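Side-chain contacts in disulfide bond forming protein (DsbF) (Mycobacterium tuberculosis, PDB 3IOS), which probably oxidises reduced, unfolded secreted proteins to give them disulfide bonds, as an extracellular member of the thioredoxin family: residues Q137-L140 and T141-T145; A24-L27 and D28-F32; F88-Y92 and P93-F97. All coordinates share one frame; numbering follows the deposited sequence.

Interaction 1. Residues Q137-L140 and T141-T145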
loop_
_atom_site.group_PDB
_atom_site.type_symbol
_atom_site.label_atom_id
_atom_site.label_comp_id
_atom_site.label_asym_id
_atom_site.label_seq_id
_atom_site.Cartn_x
_atom_site.Cartn_y
_atom_site.Cartn_z
ATOM N N GLN A 137 10.721 -10.752 -0.801
ATOM C CA GLN A 137 10.779 -10.151 -2.122
ATOM C C GLN A 137 10.266 -11.134 -3.172
ATOM O O GLN A 137 9.556 -10.752 -4.099
ATOM C CB GLN A 137 12.213 -9.726 -2.450
ATOM C CG GLN A 137 12.319 -8.942 -3.744
ATOM C CD GLN A 137 13.691 -8.340 -3.959
ATOM O OE1 GLN A 137 14.255 -7.717 -3.062
ATOM N NE2 GLN A 137 14.231 -8.513 -5.161
ATOM N N ASP A 138 10.613 -12.409 -3.020
ATOM C CA ASP A 138 10.158 -13.412 -3.971
ATOM C C ASP A 138 8.648 -13.589 -3.944
ATOM O O ASP A 138 8.010 -13.668 -4.993
ATOM C CB ASP A 138 10.840 -14.765 -3.714
ATOM C CG ASP A 138 12.313 -14.755 -4.082
ATOM O OD1 ASP A 138 12.667 -14.087 -5.073
ATOM O OD2 ASP A 138 13.112 -15.427 -3.395
ATOM N N GLU A 139 8.058 -13.653 -2.752
ATOM C CA GLU A 139 6.619 -13.816 -2.697
ATOM C C GLU A 139 5.891 -12.604 -3.266
ATOM O O GLU A 139 4.915 -12.754 -3.997
ATOM C CB GLU A 139 6.123 -14.072 -1.266
ATOM C CG GLU A 139 4.632 -14.393 -1.269
ATOM C CD GLU A 139 4.049 -14.696 0.100
ATOM O OE1 GLU A 139 4.817 -14.856 1.066
ATOM O OE2 GLU A 139 2.809 -14.781 0.190
ATOM N N LEU A 140 6.359 -11.406 -2.930
ATOM C CA LEU A 140 5.718 -10.190 -3.424
ATOM C C LEU A 140 5.811 -10.169 -4.947
ATOM O O LEU A 140 4.834 -9.877 -5.638
ATOM C CB LEU A 140 6.398 -8.953 -2.823
ATOM C CG LEU A 140 5.795 -7.585 -3.171
ATOM C CD1 LEU A 140 4.307 -7.552 -2.834
ATOM C CD2 LEU A 140 6.549 -6.506 -2.397
ATOM N N THR A 141 6.983 -10.516 -5.469
ATOM C CA THR A 141 7.192 -10.547 -6.915
ATOM C C THR A 141 6.222 -11.528 -7.564
ATOM O O THR A 141 5.564 -11.211 -8.555
ATOM C CB THR A 141 8.636 -10.971 -7.246
ATOM O OG1 THR A 141 9.551 -10.013 -6.705
ATOM C CG2 THR A 141 8.841 -11.075 -8.763
ATOM N N ARG A 142 6.126 -12.731 -7.000
ATOM C CA ARG A 142 5.219 -13.736 -7.544
ATOM C C ARG A 142 3.746 -13.331 -7.448
ATOM O O ARG A 142 2.969 -13.588 -8.366
ATOM C CB ARG A 142 5.461 -15.075 -6.845
ATOM C CG ARG A 142 6.796 -15.702 -7.220
ATOM C CD ARG A 142 7.204 -16.784 -6.236
ATOM N NE ARG A 142 8.547 -17.278 -6.522
ATOM C CZ ARG A 142 9.344 -17.836 -5.621
ATOM N NH1 ARG A 142 10.553 -18.260 -5.975
ATOM N NH2 ARG A 142 8.939 -17.962 -4.362
ATOM N N ARG A 143 3.351 -12.698 -6.345
ATOM C CA ARG A 143 1.962 -12.273 -6.209
ATOM C C ARG A 143 1.648 -11.147 -7.195
ATOM O O ARG A 143 0.587 -11.126 -7.818
ATOM C CB ARG A 143 1.676 -11.823 -4.777
ATOM C CG ARG A 143 1.494 -12.982 -3.811
ATOM C CD ARG A 143 1.077 -12.478 -2.446
ATOM N NE ARG A 143 0.938 -13.556 -1.473
ATOM C CZ ARG A 143 -0.174 -14.259 -1.275
ATOM N NH1 ARG A 143 -0.190 -15.219 -0.361
ATOM N NH2 ARG A 143 -1.272 -14.001 -1.975
ATOM N N VAL A 144 2.591 -10.226 -7.349
ATOM C CA VAL A 144 2.408 -9.124 -8.278
ATOM C C VAL A 144 2.289 -9.656 -9.704
ATOM O O VAL A 144 1.446 -9.194 -10.474
ATOM C CB VAL A 144 3.576 -8.123 -8.172
ATOM C CG1 VAL A 144 3.556 -7.151 -9.341
ATOM C CG2 VAL A 144 3.465 -7.355 -6.856
ATOM N N THR A 145 3.122 -10.632 -10.056
ATOM C CA THR A 145 3.065 -11.204 -11.398
ATOM C C THR A 145 1.716 -11.877 -11.636
ATOM O O THR A 145 1.160 -11.811 -12.736
ATOM C CB THR A 145 4.177 -12.249 -11.617
ATOM O OG1 THR A 145 3.988 -13.349 -10.721
ATOM C CG2 THR A 145 5.525 -11.648 -11.353
#
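Helix 137-147, the last helix of this thioredoxin-fold chain, carries an i to i+4 salt bridge in which Glu139 and Arg143 run side by side and point the same way. Backbone bonds from Thr141, Arg142, Arg143 and Val144 to the carbonyls four residues earlier set this spacing. OE2 of Glu139 takes both bonds from Arg143: NE of Arg143 lies 2.8 Å from OE2 on its anti side, and NH1 of Arg143 comes within 3.1 Å of the same OE2. The oxygen lies almost exactly in the guanidinium plane, so the arginine presents its NE edge, while the carboxylate is turned 37° against that plane. Glu139 gets there with CG swung opposite its own nitrogen (chi1 -174°) and the rest of the chain straight. Two N-H groups on one oxygen should fix the rotation of the guanidinium and draw negative charge toward OE2. Arg142 behaves differently: its guanidinium lays one face over CB of Asp138, with NH2 of Arg142 3.8 Å from that carbon, and the carboxylate of Asp138 stays beyond contact distance. Thr141 folds back on its own helix. Its OG1 gives a 2.7 Å hydrogen bond to O of Gln137, reaching that carbonyl from the face opposite the one used by N of Thr141, so a single oxygen serves two donors from one residue. Inward, CD1 of Leu140 meets CG2 of Val144 at 4.1 Å. Gln137 rests on Val60 and Val64 of helix 52-67, and Leu140 and Thr141 on Val64; Leu140 and Arg143 touch Phe121 of strand 118-122, and a weak, long ion pair links Arg143 to Asp129 of strand 128-132.

Interaction 2. Residues A24-L27 and D28-F32; sequences AKTL and DGHDF
Thr26 OG1 holds two partners across the turn: it donates to OD1 of Asp28 at 2.7 Å and accepts from N of His30 at 2.8 Å. The hydroxyl sits between its own backbone N and carbonyl carbon (chi1 69°), a rotamer that turns it into the loop, and it approaches OD1 from above the carboxylate plane. Around it the backbone closes a type I turn from Thr26 to Gly29, with N of Gly29 bonded to O of Thr26, while N of Thr26 meets O of His30 at 2.8 Å. Beyond the turn the chain forms a two-stranded antiparallel hairpin: Ala24 and Phe32 are a hydrogen-bonded pair, Lys25 and Asp31 a non-hydrogen-bonded one. Lys25 bends about CB-CG (chi2 -76°) and lies alongside Asp31; NZ of Lys25 forms a salt bridge with OD1 of Asp31 at 3.0 Å, the hydrogen bond in it being weak. One water joins OD1 of Asp31 to O of Ala24; another links OD2 to the lysine, weakly at that end. The face of Ala24 and Phe32 packs on Leu100 of strand 98-101, CG2 of Thr26 lies 4.2 Å from CB of Phe32, and Leu27 reaches helix 82-91. The chemistry implies a turn held by backbone bonds and by a threonine hydroxyl that both donates and accepts, beside an exposed, water-bridged ion pair.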
loop_
_atom_site.group_PDB
_atom_site.type_symbol
_atom_site.label_atom_id
_atom_site.label_comp_id
_atom_site.label_asym_id
_atom_site.label_seq_id
_atom_site.Cartn_x
_atom_site.Cartn_y
_atom_site.Cartn_z
ATOM N N ALA A 24 -8.783 9.297 0.199
ATOM C CA ALA A 24 -7.724 9.579 1.154
ATOM C C ALA A 24 -6.845 10.717 0.663
ATOM O O ALA A 24 -7.029 11.220 -0.443
ATOM C CB ALA A 24 -6.879 8.321 1.379
ATOM N N LYS A 25 -5.897 11.130 1.499
ATOM C CA LYS A 25 -4.968 12.198 1.142
ATOM C C LYS A 25 -3.562 11.615 1.078
ATOM O O LYS A 25 -3.182 10.824 1.939
ATOM C CB LYS A 25 -4.998 13.314 2.192
ATOM C CG LYS A 25 -6.130 14.326 2.044
ATOM C CD LYS A 25 -5.857 15.298 0.902
ATOM C CE LYS A 25 -6.903 16.404 0.841
ATOM N NZ LYS A 25 -6.660 17.326 -0.305
ATOM N N THR A 26 -2.794 11.993 0.064
ATOM C CA THR A 26 -1.429 11.491 -0.056
ATOM C C THR A 26 -0.528 12.318 0.849
ATOM O O THR A 26 -0.887 13.424 1.257
ATOM C CB THR A 26 -0.896 11.589 -1.495
ATOM O OG1 THR A 26 -0.702 12.966 -1.855
ATOM C CG2 THR A 26 -1.875 10.949 -2.463
ATOM N N LEU A 27 0.640 11.777 1.165
ATOM C CA LEU A 27 1.583 12.482 2.023
ATOM C C LEU A 27 1.992 13.828 1.441
ATOM O O LEU A 27 2.324 14.754 2.186
ATOM C CB LEU A 27 2.836 11.638 2.243
ATOM C CG LEU A 27 3.015 10.935 3.586
ATOM C CD1 LEU A 27 4.415 10.342 3.630
ATOM C CD2 LEU A 27 2.829 11.915 4.736
ATOM N N ASP A 28 1.977 13.939 0.116
ATOM C CA ASP A 28 2.363 15.186 -0.531
ATOM C C ASP A 28 1.189 16.104 -0.873
ATOM O O ASP A 28 1.281 16.938 -1.774
ATOM C CB ASP A 28 3.227 14.900 -1.771
ATOM C CG ASP A 28 2.564 13.955 -2.754
ATOM O OD1 ASP A 28 1.918 12.981 -2.317
ATOM O OD2 ASP A 28 2.715 14.179 -3.974
ATOM N N GLY A 29 0.087 15.936 -0.145
ATOM C CA GLY A 29 -1.083 16.784 -0.320
ATOM C C GLY A 29 -2.065 16.593 -1.465
ATOM O O GLY A 29 -2.806 17.523 -1.782
ATOM N N HIS A 30 -2.102 15.416 -2.080
ATOM C CA HIS A 30 -3.031 15.187 -3.187
ATOM C C HIS A 30 -4.222 14.323 -2.779
ATOM O O HIS A 30 -4.145 13.555 -1.821
ATOM C CB HIS A 30 -2.299 14.523 -4.357
ATOM C CG HIS A 30 -1.201 15.357 -4.939
ATOM N ND1 HIS A 30 -1.437 16.535 -5.613
ATOM C CD2 HIS A 30 0.143 15.189 -4.935
ATOM C CE1 HIS A 30 -0.287 17.057 -6.001
ATOM N NE2 HIS A 30 0.688 16.260 -5.603
ATOM N N ASP A 31 -5.334 14.459 -3.499
ATOM C CA ASP A 31 -6.513 13.649 -3.206
ATOM C C ASP A 31 -6.346 12.311 -3.916
ATOM O O ASP A 31 -5.863 12.260 -5.044
ATOM C CB ASP A 31 -7.788 14.331 -3.713
ATOM C CG ASP A 31 -8.167 15.549 -2.894
ATOM O OD1 ASP A 31 -8.435 15.397 -1.684
ATOM O OD2 ASP A 31 -8.198 16.658 -3.463
ATOM N N PHE A 32 -6.745 11.231 -3.251
ATOM C CA PHE A 32 -6.638 9.895 -3.831
ATOM C C PHE A 32 -7.971 9.165 -3.751
ATOM O O PHE A 32 -8.643 9.181 -2.720
ATOM C CB PHE A 32 -5.578 9.069 -3.093
ATOM C CG PHE A 32 -5.470 7.650 -3.588
ATOM C CD1 PHE A 32 -4.666 7.339 -4.682
ATOM C CD2 PHE A 32 -6.210 6.636 -2.990
ATOM C CE1 PHE A 32 -4.604 6.030 -5.173
ATOM C CE2 PHE A 32 -6.156 5.327 -3.473
ATOM C CZ PHE A 32 -5.349 5.027 -4.569
HETATM O O HOH W 1 -9.200 13.157 -0.630
HETATM O O HOH W 2 -7.673 19.090 -2.858
#

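Interaction 3. Residues F88-Y92 and P93-F97; sequences FVNKY and PVKTF
Val94 packs its CG2 against the end of helix 82-91, 4.2 Å from CG1 of Val89 and 4.4 Å from CE2 of Phe88. A chi1 of -61° places that methyl between the backbone N and carbonyl carbon of Val94, facing Val89. On this inner side Phe88 also receives CD1 of Tyr92 over the centre of one ring face, 3.7 Å above its plane. Phe88 stacks on Trp47 and touches the Cys51 to Cys54 CxxC motif at the start of helix 52-67, which can form a disulfide and is probably the redox-active centre, as in thioredoxins; Val94 touches Trp45 of strand 42-47. The chain reaches this position through an inverse gamma turn centred on Pro93, just after Tyr92 leaves the helix: N of Val94 bonds to O of Tyr92 at 2.8 Å with a bent N-H...O angle of 135°. Toward solvent the contact thins. Lys95 stretches out beyond CG and crosses Val89 at about a right angle, its CE 3.9 Å from CG2 of Val89 and 3.5 Å from the backbone O of Val89. The modelled approach of its amine to Asn90 is too short to be trusted.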
loop_
_atom_site.group_PDB
_atom_site.type_symbol
_atom_site.label_atom_id
_atom_site.label_comp_id
_atom_site.label_asym_id
_atom_site.label_seq_id
_atom_site.Cartn_x
_atom_site.Cartn_y
_atom_site.Cartn_z
ATOM N N PHE A 88 9.856 8.264 7.751
ATOM C CA PHE A 88 9.930 6.912 7.214
ATOM C C PHE A 88 10.180 6.942 5.701
ATOM O O PHE A 88 11.084 6.271 5.199
ATOM C CB PHE A 88 8.621 6.178 7.527
ATOM C CG PHE A 88 8.574 4.753 7.035
ATOM C CD1 PHE A 88 8.871 3.696 7.890
ATOM C CD2 PHE A 88 8.177 4.469 5.730
ATOM C CE1 PHE A 88 8.767 2.371 7.452
ATOM C CE2 PHE A 88 8.072 3.151 5.282
ATOM C CZ PHE A 88 8.365 2.100 6.147
ATOM N N VAL A 89 9.385 7.725 4.973
ATOM C CA VAL A 89 9.557 7.804 3.528
ATOM C C VAL A 89 10.905 8.421 3.152
ATOM O O VAL A 89 11.464 8.094 2.110
ATOM C CB VAL A 89 8.404 8.598 2.857
ATOM C CG1 VAL A 89 7.074 7.906 3.125
ATOM C CG2 VAL A 89 8.369 10.018 3.374
ATOM N N ASN A 90 11.431 9.304 4.000
ATOM C CA ASN A 90 12.728 9.923 3.729
ATOM C C ASN A 90 13.858 8.922 3.931
ATOM O O ASN A 90 14.831 8.902 3.176
ATOM C CB ASN A 90 12.983 11.124 4.654
ATOM C CG ASN A 90 12.206 12.366 4.253
ATOM O OD1 ASN A 90 11.904 12.567 3.097
ATOM N ND2 ASN A 90 11.901 13.214 5.220
ATOM N N LYS A 91 13.719 8.084 4.953
ATOM C CA LYS A 91 14.741 7.100 5.290
ATOM C C LYS A 91 14.753 5.889 4.357
ATOM O O LYS A 91 15.831 5.380 4.023
ATOM C CB LYS A 91 14.536 6.626 6.730
ATOM C CG LYS A 91 15.785 6.092 7.419
ATOM C CD LYS A 91 16.244 4.765 6.838
ATOM C CE LYS A 91 17.456 4.228 7.586
ATOM N NZ LYS A 91 17.919 2.919 7.037
ATOM N N TYR A 92 13.576 5.431 3.927
ATOM C CA TYR A 92 13.552 4.277 3.045
ATOM C C TYR A 92 13.054 4.627 1.652
ATOM O O TYR A 92 12.155 5.476 1.489
ATOM C CB TYR A 92 12.693 3.153 3.697
ATOM C CG TYR A 92 13.004 2.964 5.156
ATOM C CD1 TYR A 92 12.211 3.575 6.120
ATOM C CD2 TYR A 92 14.084 2.176 5.582
ATOM C CE1 TYR A 92 12.468 3.408 7.476
ATOM C CE2 TYR A 92 14.347 2.002 6.942
ATOM C CZ TYR A 92 13.541 2.621 7.876
ATOM O OH TYR A 92 13.814 2.461 9.209
ATOM N N PRO A 93 13.549 3.936 0.614
ATOM C CA PRO A 93 13.267 4.077 -0.815
ATOM C C PRO A 93 11.862 3.699 -1.278
ATOM O O PRO A 93 11.676 2.759 -2.050
ATOM C CB PRO A 93 14.325 3.154 -1.458
ATOM C CG PRO A 93 14.398 2.030 -0.517
ATOM C CD PRO A 93 14.414 2.793 0.850
ATOM N N VAL A 94 10.902 4.483 -0.830
ATOM C CA VAL A 94 9.513 4.257 -1.184
ATOM C C VAL A 94 8.814 5.553 -1.585
ATOM O O VAL A 94 7.590 5.652 -1.518
ATOM C CB VAL A 94 8.738 3.621 -0.007
ATOM C CG1 VAL A 94 9.339 2.266 0.350
ATOM C CG2 VAL A 94 8.779 4.550 1.195
ATOM N N LYS A 95 9.592 6.548 -1.997
ATOM C CA LYS A 95 9.023 7.828 -2.409
ATOM C C LYS A 95 8.552 7.811 -3.859
ATOM O O LYS A 95 7.868 8.731 -4.301
ATOM C CB LYS A 95 10.056 8.940 -2.213
ATOM C CG LYS A 95 9.864 9.703 -0.933
ATOM C CD LYS A 95 11.111 10.510 -0.545
ATOM C CE LYS A 95 10.909 11.273 0.750
ATOM N NZ LYS A 95 12.141 11.999 1.122
ATOM N N THR A 96 8.905 6.749 -4.577
ATOM C CA THR A 96 8.551 6.582 -5.983
ATOM C C THR A 96 7.083 6.206 -6.228
ATOM O O THR A 96 6.585 6.335 -7.350
ATOM C CB THR A 96 9.455 5.515 -6.645
ATOM O OG1 THR A 96 10.828 5.881 -6.461
ATOM C CG2 THR A 96 9.170 5.410 -8.133
ATOM N N PHE A 97 6.389 5.725 -5.202
ATOM C CA PHE A 97 4.984 5.385 -5.385
ATOM C C PHE A 97 4.108 6.101 -4.365
ATOM O O PHE A 97 4.593 6.587 -3.340
ATOM C CB PHE A 97 4.773 3.857 -5.355
ATOM C CG PHE A 97 5.193 3.187 -4.075
ATOM C CD1 PHE A 97 4.286 3.017 -3.030
ATOM C CD2 PHE A 97 6.481 2.680 -3.931
ATOM C CE1 PHE A 97 4.656 2.349 -1.870
ATOM C CE2 PHE A 97 6.861 2.011 -2.771
ATOM C CZ PHE A 97 5.947 1.843 -1.736
#

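In the fold
Interactions 2 and 3 meet where CD1 of Leu27 packs on CG1 of Val89 at 3.6 Å, joining the hairpin to helix 82-91; both also border strand 98-101, at one edge of the central sheet. Interaction 1 touches neither. Its centre is about 27 Å from that of interaction 2, on the opposite side of the chain's centre, and about 20 Å from that of interaction 3. Helix 52-67 is a common neighbour of interactions 1 and 3. Interaction 2 is a surface contact of polar bonds; the other two are partly buried. Interaction 1 sets charged pairing outside and aliphatic packing inside, whereas interaction 3 relies on apolar and aromatic groups beside the CxxC site.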